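Local coordinates for protein transcriptional regulator kdgR (Escherichia coli, PDB 1YSP) that represses transcription of genes for 2-keto-3-deoxygluconate transport and catabolism, this chain being its C-terminal IclR-type effector domain without the DNA-binding part, at residues R54-Y59 with E116-G121; Q78-V83 with T94-L99; G64-A69 with A126-D131; L26-L29 with I34-I37. One frame throughout, in Å; residues are numbered along the deposited sequence.

Contact 1: residues R54-Y59 with E116-G121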
loop_
_atom_site.group_PDB
_atom_site.type_symbol
_atom_site.label_atom_id
_atom_site.label_comp_id
_atom_site.label_asym_id
_atom_site.label_seq_id
_atom_site.Cartn_x
_atom_site.Cartn_y
_atom_site.Cartn_z
ATOM N N ARG A 54 2.889 -2.528 13.731
ATOM C CA ARG A 54 2.024 -1.346 13.760
ATOM C C ARG A 54 0.733 -1.641 12.955
ATOM O O ARG A 54 0.779 -2.370 11.953
ATOM C CB ARG A 54 2.763 -0.127 13.176
ATOM C CG ARG A 54 4.309 -0.308 12.974
ATOM C CD ARG A 54 5.094 1.030 12.902
ATOM N NE ARG A 54 4.378 2.092 12.174
ATOM C CZ ARG A 54 4.793 2.683 11.050
ATOM N NH1 ARG A 54 5.945 2.341 10.484
ATOM N NH2 ARG A 54 4.046 3.631 10.487
ATOM N N ARG A 55 -0.392 -1.082 13.412
ATOM C CA ARG A 55 -1.726 -1.288 12.810
ATOM C C ARG A 55 -2.416 0.028 12.341
ATOM O O ARG A 55 -2.411 1.048 13.059
ATOM C CB ARG A 55 -2.607 -2.041 13.805
ATOM C CG ARG A 55 -3.723 -2.844 13.190
ATOM C CD ARG A 55 -4.753 -3.236 14.244
ATOM N NE ARG A 55 -4.282 -4.330 15.085
ATOM C CZ ARG A 55 -4.871 -4.738 16.211
ATOM N NH1 ARG A 55 -5.986 -4.151 16.643
ATOM N NH2 ARG A 55 -4.347 -5.746 16.909
ATOM N N ASN A 56 -3.011 0.016 11.148
ATOM C CA ASN A 56 -3.508 1.261 10.553
ATOM C C ASN A 56 -4.802 1.024 9.776
ATOM O O ASN A 56 -5.091 -0.117 9.395
ATOM C CB ASN A 56 -2.445 1.946 9.657
ATOM C CG ASN A 56 -1.473 2.903 10.443
ATOM O OD1 ASN A 56 -0.470 3.377 9.879
ATOM N ND2 ASN A 56 -1.792 3.209 11.695
ATOM N N PRO A 57 -5.603 2.090 9.556
ATOM C CA PRO A 57 -6.862 1.919 8.800
ATOM C C PRO A 57 -6.635 1.434 7.360
ATOM O O PRO A 57 -5.616 1.777 6.723
ATOM C CB PRO A 57 -7.449 3.334 8.774
ATOM C CG PRO A 57 -6.852 4.018 9.980
ATOM C CD PRO A 57 -5.424 3.484 10.004
ATOM N N LEU A 58 -7.601 0.708 6.831
ATOM C CA LEU A 58 -7.560 0.274 5.432
ATOM C C LEU A 58 -7.827 1.466 4.463
ATOM O O LEU A 58 -7.387 1.474 3.322
ATOM C CB LEU A 58 -8.657 -0.772 5.227
ATOM C CG LEU A 58 -8.455 -2.175 5.854
ATOM C CD1 LEU A 58 -9.703 -2.985 5.632
ATOM C CD2 LEU A 58 -7.279 -2.853 5.117
ATOM N N TYR A 59 -8.629 2.445 4.916
ATOM C CA TYR A 59 -9.182 3.443 3.950
ATOM C C TYR A 59 -8.277 4.678 3.772
ATOM O O TYR A 59 -8.481 5.491 2.839
ATOM C CB TYR A 59 -10.611 3.919 4.443
ATOM C CG TYR A 59 -10.627 4.406 5.876
ATOM C CD1 TYR A 59 -10.346 5.753 6.183
ATOM C CD2 TYR A 59 -10.927 3.526 6.950
ATOM C CE1 TYR A 59 -10.316 6.212 7.532
ATOM C CE2 TYR A 59 -10.928 3.980 8.292
ATOM C CZ TYR A 59 -10.620 5.292 8.583
ATOM O OH TYR A 59 -10.636 5.692 9.899
ATOM N N GLU A 116 -1.583 12.653 2.163
ATOM C CA GLU A 116 -1.911 13.325 3.440
ATOM C C GLU A 116 -3.322 13.002 3.949
ATOM O O GLU A 116 -4.081 13.894 4.392
ATOM C CB GLU A 116 -1.726 14.853 3.298
ATOM C CG GLU A 116 -0.326 15.253 2.866
ATOM C CD GLU A 116 -0.211 16.799 2.712
ATOM O OE1 GLU A 116 -0.586 17.337 1.647
ATOM O OE2 GLU A 116 0.263 17.413 3.670
ATOM N N GLU A 117 -3.682 11.722 3.831
ATOM C CA GLU A 117 -4.942 11.211 4.345
ATOM C C GLU A 117 -4.852 10.735 5.793
ATOM O O GLU A 117 -5.844 10.748 6.498
ATOM C CB GLU A 117 -5.452 10.097 3.410
ATOM C CG GLU A 117 -5.872 10.626 2.043
ATOM C CD GLU A 117 -5.864 9.565 0.984
ATOM O OE1 GLU A 117 -6.554 8.548 1.182
ATOM O OE2 GLU A 117 -5.102 9.696 0.011
ATOM N N GLN A 118 -3.666 10.309 6.246
ATOM C CA GLN A 118 -3.463 9.950 7.661
ATOM C C GLN A 118 -2.888 11.089 8.492
ATOM O O GLN A 118 -3.295 11.298 9.641
ATOM C CB GLN A 118 -2.498 8.767 7.799
ATOM C CG GLN A 118 -3.019 7.446 7.406
ATOM C CD GLN A 118 -2.085 6.340 7.887
ATOM O OE1 GLN A 118 -2.402 5.624 8.827
ATOM N NE2 GLN A 118 -0.926 6.213 7.249
ATOM N N GLU A 119 -1.942 11.810 7.909
ATOM C CA GLU A 119 -1.171 12.803 8.632
ATOM C C GLU A 119 -0.774 13.895 7.665
ATOM O O GLU A 119 -0.296 13.619 6.553
ATOM C CB GLU A 119 0.074 12.133 9.221
ATOM C CG GLU A 119 0.687 12.857 10.397
ATOM C CD GLU A 119 1.676 11.982 11.140
ATOM O OE1 GLU A 119 2.666 12.530 11.673
ATOM O OE2 GLU A 119 1.470 10.746 11.172
ATOM N N GLU A 120 -0.996 15.143 8.054
ATOM C CA GLU A 120 -0.491 16.250 7.234
ATOM C C GLU A 120 1.018 16.066 7.011
ATOM O O GLU A 120 1.745 15.608 7.896
ATOM C CB GLU A 120 -0.794 17.621 7.871
ATOM C CG GLU A 120 -2.281 17.926 7.973
ATOM C CD GLU A 120 -2.964 17.308 9.198
ATOM O OE1 GLU A 120 -2.358 16.435 9.889
ATOM O OE2 GLU A 120 -4.127 17.721 9.477
ATOM N N GLY A 121 1.459 16.338 5.795
ATOM C CA GLY A 121 2.876 16.275 5.492
ATOM C C GLY A 121 3.414 14.889 5.218
ATOM O O GLY A 121 4.618 14.741 4.961
HETATM O O HOH W 1 -8.431 8.272 3.097
#
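Pro57 and Gln118, the closest backbone pair, keep their CA atoms 8.8 Å apart, so the edge strand and the loop between strands 112-115 and 123-130 are too distant for backbone pairing and are joined by side chains and a water. At one end the amides of Asn56 and Gln118 meet almost perpendicularly, their planes 86° apart. Gln118 sends an extended chain over, with CG anti to the carbonyl carbon (chi1 -73°). OD1 of Asn56 lies 3.1 Å from the atom modelled as OE1 of Gln118; that amide is probably turned over in the model, and turned back it may give a hydrogen bond. Pro57 sits beside it, packing CD against the end of the Gln118 amide, while Pro57 CB rests 3.6 Å above the plane of the Tyr59 ring, offset toward its rim. At the other end water 1 donates both its hydrogens, one to Tyr59 O at 2.8 Å and one to Glu117 OE1 at 2.7 Å. This carboxylate is anchored further: OE1 forms a salt bridge with Lys65, and OE2 accepts from the backbone N of Asn115. The Tyr59 hydroxyl bonds instead to Lys86 N. The join is thus mainly polar: a buried carboxylate, probably ionised beside its lysine, reaches strand 55-57's exit through water, without a direct backbone link between the segments.

Contact 2: residues Q78-V83 with T94-L99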
loop_
_atom_site.group_PDB
_atom_site.type_symbol
_atom_site.label_atom_id
_atom_site.label_comp_id
_atom_site.label_asym_id
_atom_site.label_seq_id
_atom_site.Cartn_x
_atom_site.Cartn_y
_atom_site.Cartn_z
ATOM N N GLN A 78 -18.010 -6.435 2.866
ATOM C CA GLN A 78 -17.928 -7.294 4.080
ATOM C C GLN A 78 -16.808 -6.889 5.051
ATOM O O GLN A 78 -17.056 -6.646 6.245
ATOM C CB GLN A 78 -17.791 -8.775 3.680
ATOM C CG GLN A 78 -17.482 -9.737 4.842
ATOM C CD GLN A 78 -17.457 -11.238 4.445
ATOM O OE1 GLN A 78 -16.880 -11.640 3.410
ATOM N NE2 GLN A 78 -18.059 -12.077 5.304
ATOM N N ILE A 79 -15.575 -6.829 4.546
ATOM C CA ILE A 79 -14.432 -6.367 5.349
ATOM C C ILE A 79 -14.740 -4.985 5.986
ATOM O O ILE A 79 -14.524 -4.764 7.173
ATOM C CB ILE A 79 -13.151 -6.289 4.484
ATOM C CG1 ILE A 79 -12.723 -7.683 3.986
ATOM C CG2 ILE A 79 -12.016 -5.635 5.270
ATOM C CD1 ILE A 79 -11.858 -7.655 2.703
ATOM N N LEU A 80 -15.275 -4.055 5.194
ATOM C CA LEU A 80 -15.467 -2.682 5.674
ATOM C C LEU A 80 -16.701 -2.468 6.567
ATOM O O LEU A 80 -16.859 -1.410 7.198
ATOM C CB LEU A 80 -15.516 -1.724 4.490
ATOM C CG LEU A 80 -14.228 -1.659 3.669
ATOM C CD1 LEU A 80 -14.527 -0.750 2.485
ATOM C CD2 LEU A 80 -13.097 -1.163 4.531
ATOM N N GLU A 81 -17.543 -3.492 6.669
ATOM C CA GLU A 81 -18.767 -3.393 7.506
ATOM C C GLU A 81 -18.533 -2.934 8.932
ATOM O O GLU A 81 -19.276 -2.098 9.454
ATOM C CB GLU A 81 -19.485 -4.750 7.528
ATOM C CG GLU A 81 -20.519 -4.853 6.465
ATOM C CD GLU A 81 -21.813 -4.176 6.868
ATOM O OE1 GLU A 81 -22.724 -4.891 7.362
ATOM O OE2 GLU A 81 -21.919 -2.936 6.707
ATOM N N GLY A 82 -17.491 -3.477 9.552
ATOM C CA GLY A 82 -17.185 -3.205 10.949
ATOM C C GLY A 82 -16.473 -1.882 11.230
ATOM O O GLY A 82 -16.534 -1.369 12.360
ATOM N N VAL A 83 -15.871 -1.307 10.184
ATOM C CA VAL A 83 -15.026 -0.126 10.297
ATOM C C VAL A 83 -15.807 1.093 10.758
ATOM O O VAL A 83 -16.870 1.394 10.207
ATOM C CB VAL A 83 -14.307 0.165 8.942
ATOM C CG1 VAL A 83 -13.436 1.412 9.056
ATOM C CG2 VAL A 83 -13.426 -1.045 8.530
ATOM N N THR A 94 -13.873 8.980 4.124
ATOM C CA THR A 94 -14.514 8.547 5.382
ATOM C C THR A 94 -15.880 7.884 5.231
ATOM O O THR A 94 -16.701 7.908 6.182
ATOM C CB THR A 94 -14.614 9.743 6.394
ATOM O OG1 THR A 94 -15.271 10.848 5.753
ATOM C CG2 THR A 94 -13.191 10.193 6.797
ATOM N N SER A 95 -16.118 7.222 4.083
ATOM C CA SER A 95 -17.212 6.249 3.990
ATOM C C SER A 95 -16.869 5.169 2.988
ATOM O O SER A 95 -16.057 5.393 2.073
ATOM C CB SER A 95 -18.526 6.908 3.535
ATOM O OG SER A 95 -18.434 7.539 2.253
ATOM N N THR A 96 -17.553 4.026 3.091
ATOM C CA THR A 96 -17.388 2.970 2.067
ATOM C C THR A 96 -17.820 3.473 0.714
ATOM O O THR A 96 -17.165 3.190 -0.296
ATOM C CB THR A 96 -18.163 1.721 2.476
ATOM O OG1 THR A 96 -17.658 1.313 3.751
ATOM C CG2 THR A 96 -18.010 0.583 1.439
ATOM N N GLU A 97 -18.899 4.276 0.702
ATOM C CA GLU A 97 -19.439 4.800 -0.543
ATOM C C GLU A 97 -18.455 5.710 -1.257
ATOM O O GLU A 97 -18.304 5.611 -2.483
ATOM C CB GLU A 97 -20.747 5.541 -0.251
ATOM C CG GLU A 97 -21.928 4.642 0.185
ATOM C CD GLU A 97 -21.907 4.217 1.678
ATOM O OE1 GLU A 97 -21.085 4.727 2.494
ATOM O OE2 GLU A 97 -22.725 3.340 2.029
ATOM N N ALA A 98 -17.749 6.566 -0.504
ATOM C CA ALA A 98 -16.633 7.368 -1.056
ATOM C C ALA A 98 -15.376 6.543 -1.439
ATOM O O ALA A 98 -14.612 6.910 -2.375
ATOM C CB ALA A 98 -16.272 8.530 -0.128
ATOM N N LEU A 99 -15.142 5.428 -0.741
ATOM C CA LEU A 99 -13.901 4.652 -0.988
ATOM C C LEU A 99 -13.940 3.788 -2.232
ATOM O O LEU A 99 -12.890 3.589 -2.899
ATOM C CB LEU A 99 -13.564 3.753 0.243
ATOM C CG LEU A 99 -12.259 2.951 0.266
ATOM C CD1 LEU A 99 -11.044 3.874 0.267
ATOM C CD2 LEU A 99 -12.268 2.015 1.544
HETATM O O HOH W 2 -19.175 -0.181 5.137
#
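Flat groups stay out of the meeting of Leu80 with Thr96 and Leu99: no ring or amide face is used between the two segments, and the aromatic neighbour is Tyr85 of the connecting loop, whose side chain touches Leu80 and whose OH hydrogen-bonds with Thr96 OG1. The direct contact is mostly aliphatic. From the last turn of helix 73-80, Leu80 pushes CD1 against the start of helix 96-109, 3.7 Å from Leu99 CD2 and 3.9 Å from the methyl CG2 of Thr96. The two leucine side chains cross at about a right angle, branch against branch. Leu99 turns CG away from its own N, in the anti position (chi1 -175°), and this carries CD2 to the leucine opposite. Nearer the backbone, Leu80 CB lies 3.8 Å from Thr96 OG1. Water 2 lies between Thr96 OG1 and Leu80 O, held weakly at the latter. Just before the helix, Ser95 is the N-cap: its OG accepts from Ala98 N at 3.0 Å with an angle of 160° at the hydrogen, fixing the turn from which Thr96 and Leu99 project. Leu68 of helix 62-69 also packs on Leu80, joining this corner to the neighbouring helix. Thr96 therefore works with two chemistries: its methyl packs with Leu80, while its hydroxyl, hydrogen-bonded with Tyr85 OH and beside the water, is satisfied at the margin of an apolar contact.

Contact 3: residues G64-A69 with A126-D131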
loop_
_atom_site.group_PDB
_atom_site.type_symbol
_atom_site.label_atom_id
_atom_site.label_comp_id
_atom_site.label_asym_id
_atom_site.label_seq_id
_atom_site.Cartn_x
_atom_site.Cartn_y
_atom_site.Cartn_z
ATOM N N GLY A 64 -3.452 -0.277 2.442
ATOM C CA GLY A 64 -4.867 -0.635 2.623
ATOM C C GLY A 64 -5.615 -0.571 1.314
ATOM O O GLY A 64 -6.357 -1.497 0.966
ATOM N N LYS A 65 -5.452 0.503 0.565
ATOM C CA LYS A 65 -6.119 0.602 -0.722
ATOM C C LYS A 65 -5.756 -0.532 -1.675
ATOM O O LYS A 65 -6.621 -1.079 -2.381
ATOM C CB LYS A 65 -5.874 1.918 -1.391
ATOM C CG LYS A 65 -6.537 3.074 -0.537
ATOM C CD LYS A 65 -6.351 4.411 -1.224
ATOM C CE LYS A 65 -6.565 5.532 -0.162
ATOM N NZ LYS A 65 -6.229 6.918 -0.710
ATOM N N VAL A 66 -4.478 -0.879 -1.721
ATOM C CA VAL A 66 -4.128 -1.937 -2.672
ATOM C C VAL A 66 -4.552 -3.325 -2.201
ATOM O O VAL A 66 -4.771 -4.193 -3.045
ATOM C CB VAL A 66 -2.579 -1.932 -3.126
ATOM C CG1 VAL A 66 -2.110 -0.516 -3.678
ATOM C CG2 VAL A 66 -1.699 -2.489 -2.089
ATOM N N LEU A 67 -4.694 -3.537 -0.895
ATOM C CA LEU A 67 -5.176 -4.834 -0.331
ATOM C C LEU A 67 -6.666 -5.067 -0.585
ATOM O O LEU A 67 -7.148 -6.208 -0.557
ATOM C CB LEU A 67 -4.930 -4.925 1.153
ATOM C CG LEU A 67 -3.504 -5.168 1.627
ATOM C CD1 LEU A 67 -3.375 -4.744 3.094
ATOM C CD2 LEU A 67 -3.111 -6.651 1.411
ATOM N N LEU A 68 -7.372 -3.980 -0.819
ATOM C CA LEU A 68 -8.798 -4.019 -1.203
ATOM C C LEU A 68 -9.127 -3.907 -2.663
ATOM O O LEU A 68 -10.174 -4.443 -3.083
ATOM C CB LEU A 68 -9.578 -2.897 -0.463
ATOM C CG LEU A 68 -9.513 -2.932 1.067
ATOM C CD1 LEU A 68 -10.280 -1.687 1.705
ATOM C CD2 LEU A 68 -10.024 -4.265 1.717
ATOM N N ALA A 69 -8.330 -3.159 -3.446
ATOM C CA ALA A 69 -8.703 -2.767 -4.816
ATOM C C ALA A 69 -8.929 -3.907 -5.816
ATOM O O ALA A 69 -9.749 -3.772 -6.709
ATOM C CB ALA A 69 -7.754 -1.709 -5.406
ATOM N N ALA A 126 1.816 2.905 -3.002
ATOM C CA ALA A 126 1.976 1.431 -2.798
ATOM C C ALA A 126 1.501 0.662 -3.980
ATOM O O ALA A 126 0.664 1.164 -4.750
ATOM C CB ALA A 126 1.223 0.972 -1.552
ATOM N N VAL A 127 2.009 -0.590 -4.101
ATOM C CA VAL A 127 1.659 -1.471 -5.172
ATOM C C VAL A 127 1.330 -2.846 -4.610
ATOM O O VAL A 127 1.802 -3.193 -3.545
ATOM C CB VAL A 127 2.785 -1.632 -6.279
ATOM C CG1 VAL A 127 3.017 -0.265 -7.054
ATOM C CG2 VAL A 127 4.049 -2.229 -5.686
ATOM N N PRO A 128 0.474 -3.600 -5.329
ATOM C CA PRO A 128 0.093 -4.945 -4.854
ATOM C C PRO A 128 1.206 -6.012 -4.995
ATOM O O PRO A 128 1.918 -6.016 -6.012
ATOM C CB PRO A 128 -1.094 -5.279 -5.747
ATOM C CG PRO A 128 -0.794 -4.538 -7.070
ATOM C CD PRO A 128 -0.231 -3.215 -6.574
ATOM N N VAL A 129 1.275 -6.941 -4.037
ATOM C CA VAL A 129 2.163 -8.095 -4.139
ATOM C C VAL A 129 1.192 -9.270 -4.187
ATOM O O VAL A 129 0.331 -9.388 -3.342
ATOM C CB VAL A 129 3.117 -8.190 -2.932
ATOM C CG1 VAL A 129 3.822 -9.577 -2.840
ATOM C CG2 VAL A 129 4.160 -7.075 -3.001
ATOM N N PHE A 130 1.348 -10.125 -5.191
ATOM C CA PHE A 130 0.371 -11.178 -5.488
ATOM C C PHE A 130 0.895 -12.532 -5.025
ATOM O O PHE A 130 2.119 -12.779 -5.008
ATOM C CB PHE A 130 0.080 -11.221 -6.973
ATOM C CG PHE A 130 -0.569 -9.985 -7.516
ATOM C CD1 PHE A 130 -1.948 -9.783 -7.392
ATOM C CD2 PHE A 130 0.199 -9.023 -8.172
ATOM C CE1 PHE A 130 -2.541 -8.636 -7.923
ATOM C CE2 PHE A 130 -0.365 -7.876 -8.689
ATOM C CZ PHE A 130 -1.730 -7.658 -8.555
ATOM N N ASP A 131 -0.018 -13.404 -4.598
ATOM C CA ASP A 131 0.366 -14.812 -4.388
ATOM C C ASP A 131 0.252 -15.611 -5.701
ATOM O O ASP A 131 -0.086 -15.058 -6.765
ATOM C CB ASP A 131 -0.453 -15.411 -3.268
ATOM C CG ASP A 131 -1.854 -15.788 -3.694
ATOM O OD1 ASP A 131 -2.334 -15.462 -4.792
ATOM O OD2 ASP A 131 -2.486 -16.472 -2.890
#
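Val66 is the knuckle by which helix 62-69 rests on strand 123-130, a helix lying across one face of the antiparallel sheet in the alpha/beta, GAF-like fold of the IclR effector domain. The helix and strand axes approach to 7.6 Å and run at 45° to each other. Both methyls take part. CG1, anti to the carbonyl carbon (chi1 -53°), presses on the carbonyl oxygen of Ala126 at 3.4 Å and lies 4.2 Å from the Ala126 CB. CG2 comes over the next peptide, 3.9 Å from Val127 O, and reaches the N of Pro128 at 4.1 Å, an atom that carries no hydrogen and so demands no acceptor there. With an alanine here, both methyls would be gone and a gap would probably open over the peptides from Ala126 to Pro128, loosening the helix from the strand. In the next shell, the Lys65 chain leads away from the strand and its NZ is hydrogen-bonded to Glu113 O, while Leu68 and Ala69 lean on helix 96-109. On the strand, Val127 points away from Val66 to Leu161, His162 and Ala165 of helix 151-172, so the strand is packed on both its faces. Backbone bonds from Ala126 to Gly112 and from Val127 to Leu140 hold it within the sheet. Pro128 also touches Trp70, and its ring carbon CD ends 4.4 Å from Val66 CB.

Contact 4: residues L26-L29 with I34-I37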
loop_
_atom_site.group_PDB
_atom_site.type_symbol
_atom_site.label_atom_id
_atom_site.label_comp_id
_atom_site.label_asym_id
_atom_site.label_seq_id
_atom_site.Cartn_x
_atom_site.Cartn_y
_atom_site.Cartn_z
ATOM N N LEU A 26 6.138 -3.051 4.118
ATOM C CA LEU A 26 5.364 -4.183 3.595
ATOM C C LEU A 26 4.216 -4.381 4.591
ATOM O O LEU A 26 4.454 -4.510 5.793
ATOM C CB LEU A 26 6.217 -5.455 3.481
ATOM C CG LEU A 26 5.481 -6.625 2.834
ATOM C CD1 LEU A 26 5.296 -6.461 1.351
ATOM C CD2 LEU A 26 6.294 -7.932 3.151
ATOM N N GLY A 27 2.978 -4.383 4.093
ATOM C CA GLY A 27 1.797 -4.437 4.966
ATOM C C GLY A 27 0.882 -5.583 4.577
ATOM O O GLY A 27 0.847 -5.963 3.457
ATOM N N ALA A 28 0.099 -6.130 5.505
ATOM C CA ALA A 28 -0.820 -7.200 5.154
ATOM C C ALA A 28 -2.174 -6.955 5.820
ATOM O O ALA A 28 -2.253 -6.171 6.739
ATOM C CB ALA A 28 -0.223 -8.569 5.615
ATOM N N LEU A 29 -3.215 -7.657 5.367
ATOM C CA LEU A 29 -4.568 -7.495 5.910
ATOM C C LEU A 29 -4.660 -8.215 7.255
ATOM O O LEU A 29 -4.221 -9.372 7.388
ATOM C CB LEU A 29 -5.602 -8.056 4.937
ATOM C CG LEU A 29 -7.085 -7.855 5.293
ATOM C CD1 LEU A 29 -7.501 -6.396 5.272
ATOM C CD2 LEU A 29 -7.908 -8.650 4.367
ATOM N N ILE A 34 -4.722 -2.729 8.309
ATOM C CA ILE A 34 -3.441 -3.219 7.764
ATOM C C ILE A 34 -2.493 -3.478 8.920
ATOM O O ILE A 34 -2.577 -2.829 9.949
ATOM C CB ILE A 34 -2.798 -2.258 6.700
ATOM C CG1 ILE A 34 -2.335 -0.928 7.341
ATOM C CG2 ILE A 34 -3.800 -2.010 5.573
ATOM C CD1 ILE A 34 -1.277 -0.087 6.468
ATOM N N VAL A 35 -1.572 -4.411 8.739
ATOM C CA VAL A 35 -0.513 -4.603 9.728
ATOM C C VAL A 35 0.837 -4.473 9.014
ATOM O O VAL A 35 1.020 -5.094 8.004
ATOM C CB VAL A 35 -0.615 -6.030 10.429
ATOM C CG1 VAL A 35 -0.731 -7.158 9.390
ATOM C CG2 VAL A 35 0.610 -6.264 11.307
ATOM N N TYR A 36 1.761 -3.664 9.516
ATOM C CA TYR A 36 3.091 -3.625 8.882
ATOM C C TYR A 36 3.883 -4.871 9.282
ATOM O O TYR A 36 4.143 -5.072 10.447
ATOM C CB TYR A 36 3.844 -2.339 9.215
ATOM C CG TYR A 36 3.215 -1.111 8.598
ATOM C CD1 TYR A 36 2.925 -1.065 7.237
ATOM C CD2 TYR A 36 2.935 0.016 9.365
ATOM C CE1 TYR A 36 2.353 0.055 6.663
ATOM C CE2 TYR A 36 2.348 1.158 8.778
ATOM C CZ TYR A 36 2.059 1.158 7.438
ATOM O OH TYR A 36 1.475 2.258 6.834
ATOM N N ILE A 37 4.207 -5.719 8.312
ATOM C CA ILE A 37 4.985 -6.938 8.576
ATOM C C ILE A 37 6.514 -6.798 8.336
ATOM O O ILE A 37 7.301 -7.552 8.950
ATOM C CB ILE A 37 4.380 -8.174 7.861
ATOM C CG1 ILE A 37 4.303 -7.962 6.333
ATOM C CG2 ILE A 37 2.966 -8.465 8.438
ATOM C CD1 ILE A 37 3.866 -9.187 5.519
#
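Gly27 and Tyr36 form the tight middle of this antiparallel beta hairpin: as a non-hydrogen-bonded pair their CA atoms stand 4.2 Å apart, and Gly27 CA makes a CA-H...O contact of 3.2 Å to Val35 O. Next to them Ala28 and Val35 are joined both ways, Ala28 N to Val35 O at 2.9 Å and Val35 N to Ala28 O at 2.7 Å. Val35 CG1, set between the backbone N and the carbonyl carbon (chi1 51°), presses on Ala28 O at 3.2 Å. A more bent bond, 141° at the hydrogen, runs from Ile37 N to Leu26 O, at the edge of the Tyr36 ring. On the side facing helix 4-20, Leu26 CD2 packs 3.6 Å from Ile37 CD1, and Ala9 and Met13 touch Leu26. With an alanine in place of Leu26, Ile37 CD1 would probably lose its closest apolar partner in this pairing, and a gap is likely to open toward Ala9 and Met13. Looser, and partly exposed, is the side-chain packing around Ala28, whose CB is 4.1 Å from both Val35 CG1 and Ile37 CD1. Backbone bonding thus fixes the strand pairing, while Leu26 and Ile37 pack against helix 4-20 and Ile34 and Tyr36 against helix 62-69.

Overall arrangement
From the N terminus, contact 4 closes first, a short hairpin of strands 24-30 and 33-40 complete before any other contact opens. Strand 55-57 then adds to the hairpin's edge through backbone bonds of Arg54 and Asn56 to Tyr36 and Ile34, and opens contact 1; helix 62-69 opens contact 3. Contact 2, between helices 73-80 and 96-109, opens and closes inside both of these loops. Contact 1 closes at 116-121 before contact 3 closes at 126-131, so those two cross. Leu58 and Leu68 link the helical corner of contact 2 to the rest, Lys65 with Glu117 ties contacts 1 and 3, and Leu67 sets helix 62-69 against the hairpin.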